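Local coordinates for protein ribose 5-phosphate isomerase RpiB (Thermoanaerobacter tengcongensis, PDB 4EGS) that probably removes phosphate from protein tyrosines through this N-terminal domain, and in its full length may also interconvert aldoses and ketoses, at residues P49-I54 against E167-L172; D114-M119 against D136-I141; T42-R47 against S98-K103. One frame throughout, in Å; residues are numbered along the deposited sequence. Where two conformers were deposited one is given.

Interaction 1: P49-I54 against E167-L172; sequences PMAEGI and EELSGL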
# COMPACT_ATOMS: atom_id res chain seq x y z
N PRO A 49 -0.38 -20.99 -1.07
CA PRO A 49 -1.39 -20.85 -2.12
C PRO A 49 -2.71 -20.33 -1.56
O PRO A 49 -3.41 -19.58 -2.24
CB PRO A 49 -1.57 -22.28 -2.64
CG PRO A 49 -0.29 -22.96 -2.31
CD PRO A 49 0.15 -22.37 -1.01
N MET A 50 -3.04 -20.73 -0.34
CA MET A 50 -4.26 -20.27 0.32
C MET A 50 -4.16 -18.79 0.69
O MET A 50 -5.07 -18.01 0.42
CB MET A 50 -4.56 -21.11 1.57
CG MET A 50 -5.10 -22.50 1.27
SD MET A 50 -5.11 -23.59 2.71
CE MET A 50 -6.41 -22.86 3.69
N ALA A 51 -3.05 -18.42 1.32
CA ALA A 51 -2.81 -17.03 1.71
C ALA A 51 -2.82 -16.13 0.48
O ALA A 51 -3.37 -15.02 0.52
CB ALA A 51 -1.49 -16.91 2.45
N GLU A 52 -2.22 -16.60 -0.60
CA GLU A 52 -2.21 -15.87 -1.86
C GLU A 52 -3.61 -15.79 -2.46
O GLU A 52 -4.02 -14.75 -2.98
CB GLU A 52 -1.27 -16.55 -2.86
CG GLU A 52 -1.36 -16.01 -4.27
CD GLU A 52 -0.69 -16.93 -5.28
OE1 GLU A 52 -0.65 -16.57 -6.48
OE2 GLU A 52 -0.20 -18.00 -4.87
N GLY A 53 -4.34 -16.90 -2.37
CA GLY A 53 -5.66 -17.01 -2.97
C GLY A 53 -6.68 -16.03 -2.43
O GLY A 53 -7.27 -15.26 -3.19
N ILE A 54 -6.90 -16.04 -1.11
CA ILE A 54 -7.92 -15.19 -0.52
C ILE A 54 -7.49 -13.73 -0.42
O ILE A 54 -8.34 -12.83 -0.37
CB ILE A 54 -8.40 -15.72 0.86
CG1 ILE A 54 -7.74 -14.96 2.02
CG2 ILE A 54 -8.18 -17.22 0.97
CD1 ILE A 54 -6.36 -15.46 2.36
N GLU A 167 -9.42 -19.71 8.05
CA GLU A 167 -10.02 -18.62 8.83
C GLU A 167 -8.94 -17.69 9.38
O GLU A 167 -9.06 -16.47 9.28
CB GLU A 167 -10.85 -19.19 9.97
CG GLU A 167 -11.99 -20.10 9.55
CD GLU A 167 -12.41 -21.01 10.68
OE1 GLU A 167 -13.39 -21.76 10.52
OE2 GLU A 167 -11.75 -20.97 11.74
N GLU A 168 -7.89 -18.27 9.96
CA GLU A 168 -6.80 -17.48 10.51
C GLU A 168 -6.15 -16.64 9.42
O GLU A 168 -5.91 -15.45 9.60
CB GLU A 168 -5.75 -18.38 11.18
CG GLU A 168 -4.51 -17.62 11.64
CD GLU A 168 -3.62 -18.42 12.57
OE1 GLU A 168 -4.15 -19.29 13.30
OE2 GLU A 168 -2.39 -18.19 12.57
N LEU A 169 -5.89 -17.27 8.27
CA LEU A 169 -5.31 -16.58 7.12
C LEU A 169 -6.20 -15.43 6.65
O LEU A 169 -5.71 -14.33 6.37
CB LEU A 169 -5.08 -17.57 5.98
CG LEU A 169 -3.62 -17.81 5.56
CD1 LEU A 169 -2.70 -17.79 6.77
CD2 LEU A 169 -3.50 -19.13 4.82
N SER A 170 -7.50 -15.68 6.58
CA SER A 170 -8.45 -14.66 6.15
C SER A 170 -8.48 -13.49 7.13
O SER A 170 -8.64 -12.34 6.73
CB SER A 170 -9.85 -15.26 6.01
OG SER A 170 -9.87 -16.30 5.04
N GLY A 171 -8.33 -13.80 8.41
CA GLY A 171 -8.32 -12.77 9.44
C GLY A 171 -7.03 -11.97 9.44
O GLY A 171 -7.05 -10.75 9.60
N LEU A 172 -5.92 -12.66 9.24
CA LEU A 172 -4.61 -12.02 9.20
C LEU A 172 -4.45 -11.14 7.96
O LEU A 172 -3.86 -10.07 8.02
CB LEU A 172 -3.49 -13.06 9.24
CG LEU A 172 -3.34 -13.87 10.53
CD1 LEU A 172 -2.29 -14.95 10.34
CD2 LEU A 172 -2.98 -12.97 11.70
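Leu169 reaches across to Met50 and Ala51, where helix 47-61 packs on helix 159-179. These are the helix that follows the phosphate-binding loop and the C-terminal helix of the low molecular weight phosphotyrosine phosphatase fold. The axes of the two short segments approach to 9.6 Å and cross at -48°. The contact is largely apolar, and its tight part is one leucine branch. Leu169 CD2 lies 3.8 Å from Ala51 CB and also sits against the backbone of that residue. The same methyl meets Met50 CB at 4.0 Å. Beyond its CB, the chain of Met50 passes to Ala85 and Leu89 of helix 83-93 and to Thr165 and Ala166 of the C-terminal helix.

One turn further along helix 47-61 the fit is looser. Ile54 CD1 comes no nearer to Leu169 CB than 4.4 Å. Ile173 touches both Ala51 and Ile54 and extends the apolar seam. Ser170 lies beside Ile54 and Tyr93. It was modelled in two conformers. In the one given, OG is hydrogen-bonded to Ala166 O of its own helix and makes only van der Waals contact with Ile54, with Ser170 OG 3.9 Å from Ile54 CG1. The solvent side is marked by Glu167, which is exposed. Glu168 is partly exposed and forms a salt bridge with Lys142. The tight side differs sharply from this: there the closest approach of the two helices is Leu169 CD2 to Ala51 N, at 3.6 Å.

Interaction 2: D114-M119 against D136-I141; sequences DLVLAM and DKIFTI
Val116 and Ile138 form an apolar pair on one face of the sheet. Their side chains lie side by side and point the same way, with Val116 CG1 3.6 Å from Ile138 CG1. On the other face Leu117 meets Ile141 at about a right angle, CD1 to CD1 at 3.8 Å. Ile141 has CG1 anti to its backbone N (chi1 -168°), which carries CD1 on to Met119 CE at 3.9 Å. Leu117 also sets CD2 against Phe139 CB. Farther out, Leu115 CD1 touches the edge of the Phe139 ring, in the ring plane, 4.0 Å from Phe139 CD1.

The two strands are neighbours in a parallel sheet. They are the ends of a beta-alpha-beta crossover, with helix 121-130 between them. That helix lies on the Val116 and Ile138 face, where Leu127 and Val128 touch Ile138. Helix 159-179 lies on the Leu117 face through Leu176.

The backbone bonds alternate along the pair. Val116 N gives to Lys137 O at 3.0 Å, and Phe139 N gives to Val116 O, nearly straight at 173°. Ala118 N then gives to Phe139 O at 2.9 Å, and Ile141 N to Ala118 O. At the polar edge, Lys137 CB rests 3.6 Å from Asp114 O. The extended lysine chain takes NZ to Leu110 O and Ala113 O. Asp114 OD2 accepts a hydrogen bond from Arg36 N.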
# COMPACT_ATOMS: atom_id res chain seq x y z
N ASP A 114 7.89 -6.34 -2.98
CA ASP A 114 7.98 -5.16 -2.13
C ASP A 114 7.96 -5.63 -0.68
O ASP A 114 8.56 -5.00 0.20
CB ASP A 114 6.81 -4.21 -2.38
CG ASP A 114 6.68 -3.82 -3.84
OD1 ASP A 114 7.47 -2.95 -4.29
OD2 ASP A 114 5.79 -4.36 -4.53
N LEU A 115 7.27 -6.73 -0.45
CA LEU A 115 7.10 -7.30 0.88
C LEU A 115 6.99 -8.82 0.77
O LEU A 115 6.27 -9.33 -0.09
CB LEU A 115 5.85 -6.73 1.54
CG LEU A 115 5.28 -7.47 2.76
CD1 LEU A 115 6.16 -7.29 3.98
CD2 LEU A 115 3.85 -7.02 3.04
N VAL A 116 7.70 -9.54 1.63
CA VAL A 116 7.60 -10.99 1.64
C VAL A 116 7.24 -11.51 3.03
O VAL A 116 7.95 -11.27 4.00
CB VAL A 116 8.89 -11.66 1.11
CG1 VAL A 116 10.12 -10.98 1.68
CG2 VAL A 116 8.90 -13.15 1.42
N LEU A 117 6.11 -12.22 3.11
CA LEU A 117 5.60 -12.71 4.39
C LEU A 117 5.67 -14.23 4.51
O LEU A 117 5.13 -14.95 3.67
CB LEU A 117 4.16 -12.23 4.61
CG LEU A 117 3.98 -10.74 4.89
CD1 LEU A 117 2.52 -10.43 5.15
CD2 LEU A 117 4.85 -10.31 6.06
N ALA A 118 6.32 -14.70 5.56
CA ALA A 118 6.44 -16.13 5.81
C ALA A 118 5.35 -16.60 6.76
O ALA A 118 4.97 -15.89 7.69
CB ALA A 118 7.81 -16.45 6.39
N MET A 119 4.83 -17.81 6.52
CA MET A 119 3.79 -18.38 7.37
C MET A 119 4.33 -18.68 8.76
O MET A 119 3.61 -18.57 9.75
CB MET A 119 3.23 -19.65 6.74
CG MET A 119 2.48 -19.42 5.45
SD MET A 119 1.13 -18.24 5.65
CE MET A 119 1.59 -17.00 4.45
N ASP A 136 15.21 -6.78 5.06
CA ASP A 136 14.47 -5.57 5.39
C ASP A 136 12.99 -5.70 5.03
O ASP A 136 12.13 -5.08 5.66
CB ASP A 136 15.07 -4.35 4.68
CG ASP A 136 14.45 -3.04 5.14
OD1 ASP A 136 14.21 -2.17 4.28
OD2 ASP A 136 14.20 -2.89 6.35
N LYS A 137 12.70 -6.52 4.03
CA LYS A 137 11.32 -6.74 3.60
C LYS A 137 10.81 -8.13 3.98
O LYS A 137 9.70 -8.51 3.62
CB LYS A 137 11.18 -6.50 2.09
CG LYS A 137 12.18 -7.25 1.23
CD LYS A 137 12.08 -6.82 -0.22
CE LYS A 137 13.13 -7.49 -1.09
NZ LYS A 137 13.03 -7.05 -2.51
N ILE A 138 11.62 -8.88 4.73
CA ILE A 138 11.23 -10.21 5.18
C ILE A 138 10.65 -10.18 6.59
O ILE A 138 11.32 -9.78 7.54
CB ILE A 138 12.42 -11.19 5.17
CG1 ILE A 138 13.00 -11.32 3.76
CG2 ILE A 138 11.98 -12.55 5.69
CD1 ILE A 138 14.22 -12.21 3.68
N PHE A 139 9.40 -10.61 6.71
CA PHE A 139 8.75 -10.70 8.01
C PHE A 139 7.86 -11.93 8.07
O PHE A 139 7.59 -12.57 7.05
CB PHE A 139 7.91 -9.44 8.29
CG PHE A 139 8.70 -8.17 8.21
CD1 PHE A 139 8.61 -7.36 7.09
CD2 PHE A 139 9.52 -7.77 9.25
CE1 PHE A 139 9.34 -6.18 7.01
CE2 PHE A 139 10.25 -6.60 9.18
CZ PHE A 139 10.15 -5.80 8.05
N THR A 140 7.41 -12.27 9.28
CA THR A 140 6.48 -13.38 9.46
C THR A 140 5.04 -12.86 9.35
O THR A 140 4.78 -11.69 9.64
CB THR A 140 6.74 -14.13 10.80
OG1 THR A 140 7.12 -15.48 10.53
CG2 THR A 140 5.51 -14.12 11.70
N ILE A 141 4.13 -13.72 8.89
CA ILE A 141 2.75 -13.33 8.65
C ILE A 141 2.05 -12.76 9.89
O ILE A 141 1.17 -11.91 9.78
CB ILE A 141 1.93 -14.52 8.07
CG1 ILE A 141 0.58 -14.05 7.53
CG2 ILE A 141 1.77 -15.63 9.10
CD1 ILE A 141 0.62 -13.61 6.08

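Interaction 3: T42-R47 against S98-K103; sequences TGNTCR and SDHRAK. With BCT (bicarbonate ion), chain C.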
# COMPACT_ATOMS: atom_id res chain seq x y z
N THR A 42 6.86 -23.79 3.07
CA THR A 42 7.97 -24.73 2.97
C THR A 42 7.94 -25.38 1.59
O THR A 42 8.95 -25.41 0.89
CB THR A 42 7.92 -25.81 4.06
OG1 THR A 42 8.29 -25.25 5.32
CG2 THR A 42 8.87 -26.95 3.72
N GLY A 43 6.77 -25.88 1.21
CA GLY A 43 6.62 -26.58 -0.06
C GLY A 43 5.68 -25.91 -1.04
O GLY A 43 5.46 -26.42 -2.14
N ASN A 44 5.11 -24.77 -0.64
CA ASN A 44 4.20 -24.00 -1.49
C ASN A 44 3.04 -24.84 -2.03
O ASN A 44 2.76 -24.84 -3.23
CB ASN A 44 4.97 -23.34 -2.64
CG ASN A 44 4.16 -22.27 -3.33
OD1 ASN A 44 3.19 -21.75 -2.77
ND2 ASN A 44 4.54 -21.92 -4.56
N THR A 45 2.36 -25.54 -1.13
CA THR A 45 1.25 -26.41 -1.51
C THR A 45 -0.01 -26.10 -0.72
O THR A 45 -1.12 -26.14 -1.25
CB THR A 45 1.64 -27.91 -1.37
OG1 THR A 45 2.22 -28.37 -2.60
CG2 THR A 45 0.43 -28.77 -1.05
N CYS A 46 0.15 -25.75 0.56
CA CYS A 46 -0.99 -25.54 1.43
C CYS A 46 -1.26 -24.07 1.79
O CYS A 46 -2.15 -23.45 1.21
CB CYS A 46 -0.87 -26.40 2.69
SG CYS A 46 -0.92 -28.19 2.36
N ARG A 47 -0.51 -23.53 2.74
CA ARG A 47 -0.80 -22.20 3.27
C ARG A 47 -0.56 -21.06 2.27
O ARG A 47 -1.44 -20.23 2.05
CB ARG A 47 0.02 -21.91 4.53
CG ARG A 47 0.29 -23.10 5.42
CD ARG A 47 1.78 -23.17 5.71
NE ARG A 47 2.09 -23.66 7.05
CZ ARG A 47 3.27 -24.16 7.40
NH1 ARG A 47 4.24 -24.26 6.50
NH2 ARG A 47 3.47 -24.57 8.64
N SER A 98 -7.26 -23.40 -8.30
CA SER A 98 -7.04 -24.64 -9.05
C SER A 98 -5.85 -24.55 -9.99
O SER A 98 -5.26 -25.57 -10.34
CB SER A 98 -8.28 -25.03 -9.86
OG SER A 98 -9.35 -25.42 -9.01
N ASP A 99 -5.51 -23.34 -10.40
CA ASP A 99 -4.43 -23.14 -11.36
C ASP A 99 -3.07 -22.88 -10.72
O ASP A 99 -2.11 -22.51 -11.41
CB ASP A 99 -4.77 -22.01 -12.34
N HIS A 100 -2.96 -23.08 -9.41
CA HIS A 100 -1.68 -22.91 -8.73
C HIS A 100 -0.77 -24.11 -8.94
O HIS A 100 -1.24 -25.25 -9.02
CB HIS A 100 -1.88 -22.65 -7.23
CG HIS A 100 -0.59 -22.54 -6.46
ND1 HIS A 100 0.10 -21.35 -6.34
CD2 HIS A 100 0.13 -23.46 -5.80
CE1 HIS A 100 1.19 -21.55 -5.62
NE2 HIS A 100 1.23 -22.82 -5.28
N ARG A 101 0.52 -23.85 -9.03
CA ARG A 101 1.52 -24.90 -9.14
C ARG A 101 2.69 -24.56 -8.21
O ARG A 101 3.11 -23.40 -8.13
CB ARG A 101 2.01 -25.03 -10.58
CG ARG A 101 1.94 -26.44 -11.14
CD ARG A 101 0.76 -26.62 -12.09
NE ARG A 101 -0.53 -26.48 -11.42
CZ ARG A 101 -1.70 -26.58 -12.03
NH1 ARG A 101 -1.75 -26.82 -13.34
NH2 ARG A 101 -2.83 -26.44 -11.35
N ALA A 102 3.20 -25.56 -7.51
CA ALA A 102 4.27 -25.34 -6.54
C ALA A 102 5.54 -24.81 -7.20
O ALA A 102 6.01 -25.36 -8.19
CB ALA A 102 4.56 -26.62 -5.77
N LYS A 103 6.08 -23.73 -6.65
CA LYS A 103 7.32 -23.15 -7.15
C LYS A 103 8.33 -23.02 -6.02
O LYS A 103 8.00 -22.54 -4.94
CB LYS A 103 7.05 -21.76 -7.74
CG LYS A 103 5.76 -21.64 -8.54
CD LYS A 103 5.92 -22.16 -9.96
CE LYS A 103 4.64 -21.93 -10.74
NZ LYS A 103 4.78 -22.29 -12.18
C BCT C . 3.55 -26.40 3.88
O1 BCT C . 2.41 -26.01 4.54
O2 BCT C . 4.69 -25.73 4.27
O3 BCT C . 3.40 -26.49 2.51
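Asn44 and Ala102 bring two irregular loops together, CA to CA 5.2 Å, with Asn44 in a left-handed backbone conformation. Its carbonyl faces the other loop. His100 NE2 donates to Asn44 O at 3.3 Å, with an angle of 153° at the hydrogen. The oxygen lies at the ring edge, close to the ring plane. The nitrogen, however, stands above the carbonyl plane, so the bond misses the lone pairs. With chi1 at 177° the His100 ring swings away from its own backbone N and over to Asn44. The Asn44 amide stands nearly upright to this ring, the planes 81° apart, and Asn44 CG is 3.6 Å from His100 NE2. Ala102 CB fills in beside them, 3.6 Å from Asn44 O and 3.7 Å from Gly43 O.

Segment 42-47 belongs to the phosphate-binding loop of the phosphatase, the P-loop, which here holds a bicarbonate ion. Thr42 N donates to bicarbonate O2 at 3.1 Å. Arg47 NH1 comes within 2.7 Å of the same oxygen, bicarbonate O2, and bicarbonate O1 lies over one face of the guanidinium group. Cys41, the predicted nucleophile, and Asp153, the predicted proton donor, complete the pocket. Thr42 OG1 is held by His123 NE2.

The P-loop joins strand 36-41 to helix 47-61. The other loop runs between helices 83-93 and 108-112. His100 is wedged against Pro49 and Glu52 of helix 47-61 and against Lys69 and Ser70 of strand 67-72.

The three contacts meet around the P-loop and the start of helix 47-61. Interaction 3 runs straight into interaction 1. Pro49 CG packs 3.3 Å from His100 NE2, and Leu169 CD2 lies 3.6 Å from Arg47 O. Interaction 2 reaches the same place through Met119. Met119 CE is 3.7 Å from Ala51 CB, and Met119 CG is 3.6 Å from Arg47 CB. Met119 thus bridges the sheet, the helix pair and the residue beside the bicarbonate. The centres of interactions 2 and 3 are about 17 Å apart, on opposite sides of the chain's centre. Leu172 CD1 and Ile141 CG1, 4.1 Å apart, add a second link between interactions 1 and 2.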